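Local coordinates for protein MerB2 (Bacillus megaterium, PDB 5C17) that probably acts as an alkylmercury lyase, cleaving carbon-mercury bonds, and here holds a mercury(II) ion with a bound dithiol, at residues 4-15 / 199-207. Sequence-based numbering, arbitrary orientation.
With DTV ((2S,3S)-1,4-dimercaptobutane-2,3-diol), chain D.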
loop_
_atom_site.group_PDB
_atom_site.type_symbol
_atom_site.label_atom_id
_atom_site.label_comp_id
_atom_site.label_asym_id
_atom_site.label_seq_id
_atom_site.Cartn_x
_atom_site.Cartn_y
_atom_site.Cartn_z
ATOM N N LYS A 4 -10.738 10.929 9.502
ATOM C CA LYS A 4 -9.514 10.769 8.717
ATOM C C LYS A 4 -8.535 11.917 8.933
ATOM O O LYS A 4 -7.546 12.032 8.209
ATOM C CB LYS A 4 -9.833 10.643 7.220
ATOM C CG LYS A 4 -10.313 9.266 6.790
ATOM C CD LYS A 4 -10.150 9.069 5.294
ATOM C CE LYS A 4 -10.989 10.060 4.502
ATOM N NZ LYS A 4 -10.755 9.919 3.033
ATOM N N THR A 5 -8.798 12.761 9.928
ATOM C CA THR A 5 -7.885 13.853 10.260
ATOM C C THR A 5 -6.504 13.281 10.513
ATOM O O THR A 5 -5.492 13.807 10.049
ATOM C CB THR A 5 -8.369 14.622 11.518
ATOM O OG1 THR A 5 -9.584 15.313 11.206
ATOM C CG2 THR A 5 -7.325 15.630 11.998
ATOM N N GLU A 6 -6.471 12.168 11.223
ATOM C CA GLU A 6 -5.224 11.534 11.569
ATOM C C GLU A 6 -4.434 11.143 10.308
ATOM O O GLU A 6 -3.224 11.377 10.247
ATOM C CB GLU A 6 -5.502 10.335 12.470
ATOM C CG GLU A 6 -4.265 9.596 12.910
ATOM C CD GLU A 6 -4.577 8.464 13.866
ATOM O OE1 GLU A 6 -5.645 8.505 14.507
ATOM O OE2 GLU A 6 -3.751 7.529 13.973
ATOM N N LEU A 7 -5.094 10.556 9.304
ATOM C CA LEU A 7 -4.399 10.135 8.083
ATOM C C LEU A 7 -3.831 11.318 7.303
ATOM O O LEU A 7 -2.698 11.279 6.832
ATOM C CB LEU A 7 -5.337 9.324 7.188
ATOM C CG LEU A 7 -4.700 8.729 5.941
ATOM C CD1 LEU A 7 -3.521 7.804 6.308
ATOM C CD2 LEU A 7 -5.756 7.996 5.152
ATOM N N LYS A 8 -4.627 12.363 7.148
ATOM C CA LYS A 8 -4.160 13.579 6.483
ATOM C C LYS A 8 -2.938 14.125 7.200
ATOM O O LYS A 8 -1.941 14.506 6.564
ATOM C CB LYS A 8 -5.263 14.644 6.479
ATOM C CG LYS A 8 -6.565 14.170 5.899
ATOM C CD LYS A 8 -7.612 15.264 5.877
ATOM C CE LYS A 8 -8.815 14.833 5.056
ATOM N NZ LYS A 8 -9.748 15.958 4.852
ATOM N N LYS A 9 -2.997 14.168 8.529
ATOM C CA LYS A 9 -1.896 14.713 9.313
ATOM C C LYS A 9 -0.655 13.822 9.247
ATOM O O LYS A 9 0.468 14.319 9.252
ATOM C CB LYS A 9 -2.310 14.951 10.773
ATOM C CG LYS A 9 -3.422 15.976 10.955
ATOM C CD LYS A 9 -3.058 17.345 10.435
ATOM C CE LYS A 9 -4.223 18.312 10.651
ATOM N NZ LYS A 9 -3.878 19.720 10.323
ATOM N N PHE A 10 -0.863 12.508 9.178
ATOM C CA PHE A 10 0.234 11.564 8.959
ATOM C C PHE A 10 0.988 11.895 7.682
ATOM O O PHE A 10 2.216 11.971 7.677
ATOM C CB PHE A 10 -0.308 10.123 8.941
ATOM C CG PHE A 10 0.593 9.116 8.246
ATOM C CD1 PHE A 10 1.660 8.514 8.913
ATOM C CD2 PHE A 10 0.334 8.730 6.939
ATOM C CE1 PHE A 10 2.463 7.581 8.257
ATOM C CE2 PHE A 10 1.140 7.800 6.288
ATOM C CZ PHE A 10 2.187 7.225 6.951
ATOM N N TYR A 11 0.264 12.108 6.587
ATOM C CA TYR A 11 0.931 12.383 5.331
ATOM C C TYR A 11 1.589 13.751 5.325
ATOM O O TYR A 11 2.647 13.914 4.710
ATOM C CB TYR A 11 -0.055 12.291 4.182
ATOM C CG TYR A 11 -0.340 10.904 3.691
ATOM C CD1 TYR A 11 0.645 10.142 3.086
ATOM C CD2 TYR A 11 -1.606 10.373 3.779
ATOM C CE1 TYR A 11 0.384 8.884 2.602
ATOM C CE2 TYR A 11 -1.892 9.112 3.290
ATOM C CZ TYR A 11 -0.896 8.367 2.706
ATOM O OH TYR A 11 -1.188 7.119 2.210
ATOM N N GLU A 12 0.985 14.740 5.978
ATOM C CA GLU A 12 1.615 16.052 6.038
ATOM C C GLU A 12 2.933 15.986 6.811
ATOM O O GLU A 12 3.923 16.614 6.416
ATOM C CB GLU A 12 0.678 17.085 6.650
ATOM C CG GLU A 12 -0.464 17.461 5.723
ATOM C CD GLU A 12 -1.358 18.526 6.300
ATOM O OE1 GLU A 12 -2.272 18.964 5.563
ATOM O OE2 GLU A 12 -1.150 18.933 7.473
ATOM N N LEU A 13 2.942 15.238 7.915
ATOM C CA LEU A 13 4.164 15.075 8.702
ATOM C C LEU A 13 5.230 14.330 7.887
ATOM O O LEU A 13 6.401 14.707 7.850
ATOM C CB LEU A 13 3.878 14.341 10.011
ATOM C CG LEU A 13 5.086 14.037 10.900
ATOM C CD1 LEU A 13 5.857 15.292 11.268
ATOM C CD2 LEU A 13 4.616 13.308 12.151
ATOM N N LEU A 14 4.819 13.279 7.197
ATOM C CA LEU A 14 5.749 12.529 6.357
ATOM C C LEU A 14 6.343 13.415 5.245
ATOM O O LEU A 14 7.547 13.380 5.001
ATOM C CB LEU A 14 5.044 11.308 5.759
ATOM C CG LEU A 14 5.892 10.362 4.923
ATOM C CD1 LEU A 14 7.096 9.838 5.663
ATOM C CD2 LEU A 14 5.004 9.226 4.472
ATOM N N LEU A 15 5.515 14.199 4.559
ATOM C CA LEU A 15 6.041 15.095 3.528
ATOM C C LEU A 15 7.059 16.081 4.102
ATOM O O LEU A 15 8.067 16.391 3.455
ATOM C CB LEU A 15 4.903 15.865 2.861
ATOM C CG LEU A 15 4.089 15.094 1.832
ATOM C CD1 LEU A 15 2.805 15.821 1.469
ATOM C CD2 LEU A 15 4.927 14.843 0.576
ATOM N N SER A 199 -11.665 4.979 0.971
ATOM C CA SER A 199 -11.549 6.426 1.099
ATOM C C SER A 199 -10.109 6.858 1.404
ATOM O O SER A 199 -9.725 7.991 1.126
ATOM C CB SER A 199 -12.497 6.942 2.178
ATOM O OG SER A 199 -11.937 6.736 3.449
ATOM N N PHE A 200 -9.299 5.956 1.949
ATOM C CA PHE A 200 -7.916 6.300 2.252
ATOM C C PHE A 200 -7.130 6.674 0.987
ATOM O O PHE A 200 -6.154 7.395 1.059
ATOM C CB PHE A 200 -7.204 5.142 2.939
ATOM C CG PHE A 200 -7.401 5.088 4.432
ATOM C CD1 PHE A 200 -8.469 5.714 5.056
ATOM C CD2 PHE A 200 -6.486 4.408 5.213
ATOM C CE1 PHE A 200 -8.612 5.648 6.445
ATOM C CE2 PHE A 200 -6.628 4.338 6.597
ATOM C CZ PHE A 200 -7.690 4.954 7.205
ATOM N N GLY A 201 -7.568 6.193 -0.169
ATOM C CA GLY A 201 -6.891 6.528 -1.409
ATOM C C GLY A 201 -6.937 8.009 -1.706
ATOM O O GLY A 201 -6.088 8.506 -2.436
ATOM N N ASN A 202 -7.930 8.720 -1.169
ATOM C CA ASN A 202 -7.980 10.175 -1.291
ATOM C C ASN A 202 -6.699 10.815 -0.767
ATOM O O ASN A 202 -6.107 11.686 -1.415
ATOM C CB ASN A 202 -9.154 10.754 -0.487
ATOM C CG ASN A 202 -10.511 10.462 -1.104
ATOM O OD1 ASN A 202 -10.610 10.009 -2.233
ATOM N ND2 ASN A 202 -11.576 10.741 -0.351
ATOM N N GLU A 203 -6.264 10.361 0.397
ATOM C CA GLU A 203 -5.117 10.939 1.062
ATOM C C GLU A 203 -3.817 10.509 0.363
ATOM O O GLU A 203 -2.866 11.276 0.291
ATOM C CB GLU A 203 -5.129 10.564 2.545
ATOM C CG GLU A 203 -6.085 11.428 3.393
ATOM C CD GLU A 203 -7.562 11.039 3.285
ATOM O OE1 GLU A 203 -8.403 11.848 3.731
ATOM O OE2 GLU A 203 -7.893 9.935 2.797
ATOM N N LEU A 204 -3.782 9.288 -0.160
ATOM C CA LEU A 204 -2.624 8.870 -0.935
ATOM C C LEU A 204 -2.491 9.738 -2.194
ATOM O O LEU A 204 -1.395 10.148 -2.561
ATOM C CB LEU A 204 -2.736 7.404 -1.322
ATOM C CG LEU A 204 -1.569 6.832 -2.130
ATOM C CD1 LEU A 204 -0.256 7.026 -1.404
ATOM C CD2 LEU A 204 -1.809 5.363 -2.396
ATOM N N LYS A 205 -3.604 10.017 -2.860
ATOM C CA LYS A 205 -3.581 10.894 -4.027
ATOM C C LYS A 205 -3.060 12.286 -3.694
ATOM O O LYS A 205 -2.269 12.857 -4.445
ATOM C CB LYS A 205 -4.965 11.044 -4.620
ATOM C CG LYS A 205 -5.396 9.966 -5.531
ATOM C CD LYS A 205 -6.914 10.010 -5.644
ATOM C CE LYS A 205 -7.456 9.606 -6.990
ATOM N NZ LYS A 205 -8.953 9.442 -6.919
ATOM N N LYS A 206 -3.514 12.829 -2.570
ATOM C CA LYS A 206 -3.044 14.132 -2.120
ATOM C C LYS A 206 -1.538 14.088 -1.847
ATOM O O LYS A 206 -0.823 15.001 -2.217
ATOM C CB LYS A 206 -3.811 14.569 -0.874
ATOM C CG LYS A 206 -3.347 15.882 -0.286
ATOM C CD LYS A 206 -3.767 17.052 -1.125
ATOM C CE LYS A 206 -3.496 18.369 -0.396
ATOM N NZ LYS A 206 -4.517 18.620 0.672
ATOM N N PHE A 207 -1.068 13.028 -1.201
ATOM C CA PHE A 207 0.352 12.866 -0.902
ATOM C C PHE A 207 1.214 12.890 -2.166
ATOM O O PHE A 207 2.302 13.464 -2.175
ATOM C CB PHE A 207 0.550 11.548 -0.151
ATOM C CG PHE A 207 1.977 11.185 0.104
ATOM C CD1 PHE A 207 2.750 11.885 1.022
ATOM C CD2 PHE A 207 2.548 10.121 -0.566
ATOM C CE1 PHE A 207 4.085 11.524 1.248
ATOM C CE2 PHE A 207 3.858 9.753 -0.351
ATOM C CZ PHE A 207 4.635 10.446 0.562
HETATM S S1 DTV D . 2.963 3.865 8.501
HETATM C C1 DTV D . 1.669 3.526 7.309
HETATM C C2 DTV D . 2.146 2.723 6.111
HETATM O O2 DTV D . 2.518 1.435 6.518
HETATM C C3 DTV D . 1.093 2.580 5.007
HETATM O O3 DTV D . 0.786 3.861 4.493
HETATM C C4 DTV D . -0.189 1.911 5.474
HETATM S S4 DTV D . -1.127 1.213 4.121
HETATM O O HOH W 1 -10.807 12.745 1.490
HETATM O O HOH W 2 -3.813 6.521 2.336
HETATM O O HOH W 3 -2.609 17.689 2.865
#
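Tyr11 keeps CG beside its own backbone N (chi1 -81°) and Phe207 swings CG anti to its N, turns that send the two rings into the same gap between helix 5-17 and helix 194-207. There they meet obliquely, with planes at 35° and CD1 of Tyr11 3.4 Å from CD1 of Phe207. Glu203 O sits over the rim of that same side of the tyrosine ring, and Phe10 CD2 covers the opposite face, while Leu15 CD2 closes on Phe207 CE1 at 3.5 Å. The phenol OH donates to a water at 2.7 Å, and that water donates in turn to Phe200 O, tying the ring to the partner backbone. A leucine in place of Tyr11 would probably leave this water without its donor and uncover part of the Phe207 ring. One turn back, Leu7 CD2 sits over the face of Phe200, 3.5 Å from the ring centroid, a CH-pi contact. At the outer end, in one of two modelled Glu203 conformers, Lys4 NZ makes a salt bridge to Glu203 OE2 on its syn lone pair (2.9 Å), with a weak second bond to OE1. The same ammonium reaches Ser199 O at 2.9 Å from above the carbonyl plane, across from the face used by Asn202 N. Segments 5-15 and 199-207 run nearly parallel, their axes 22° apart and 9.8 Å at closest approach, joining the N-terminal helix to the C-terminal one. Phe10, edge-to-face with Phe154 and touching Trp160, lines the dithiol pocket; Phe200 and Leu204 lean on helix 103-113, and Leu15 and Phe207 on helix 22-34.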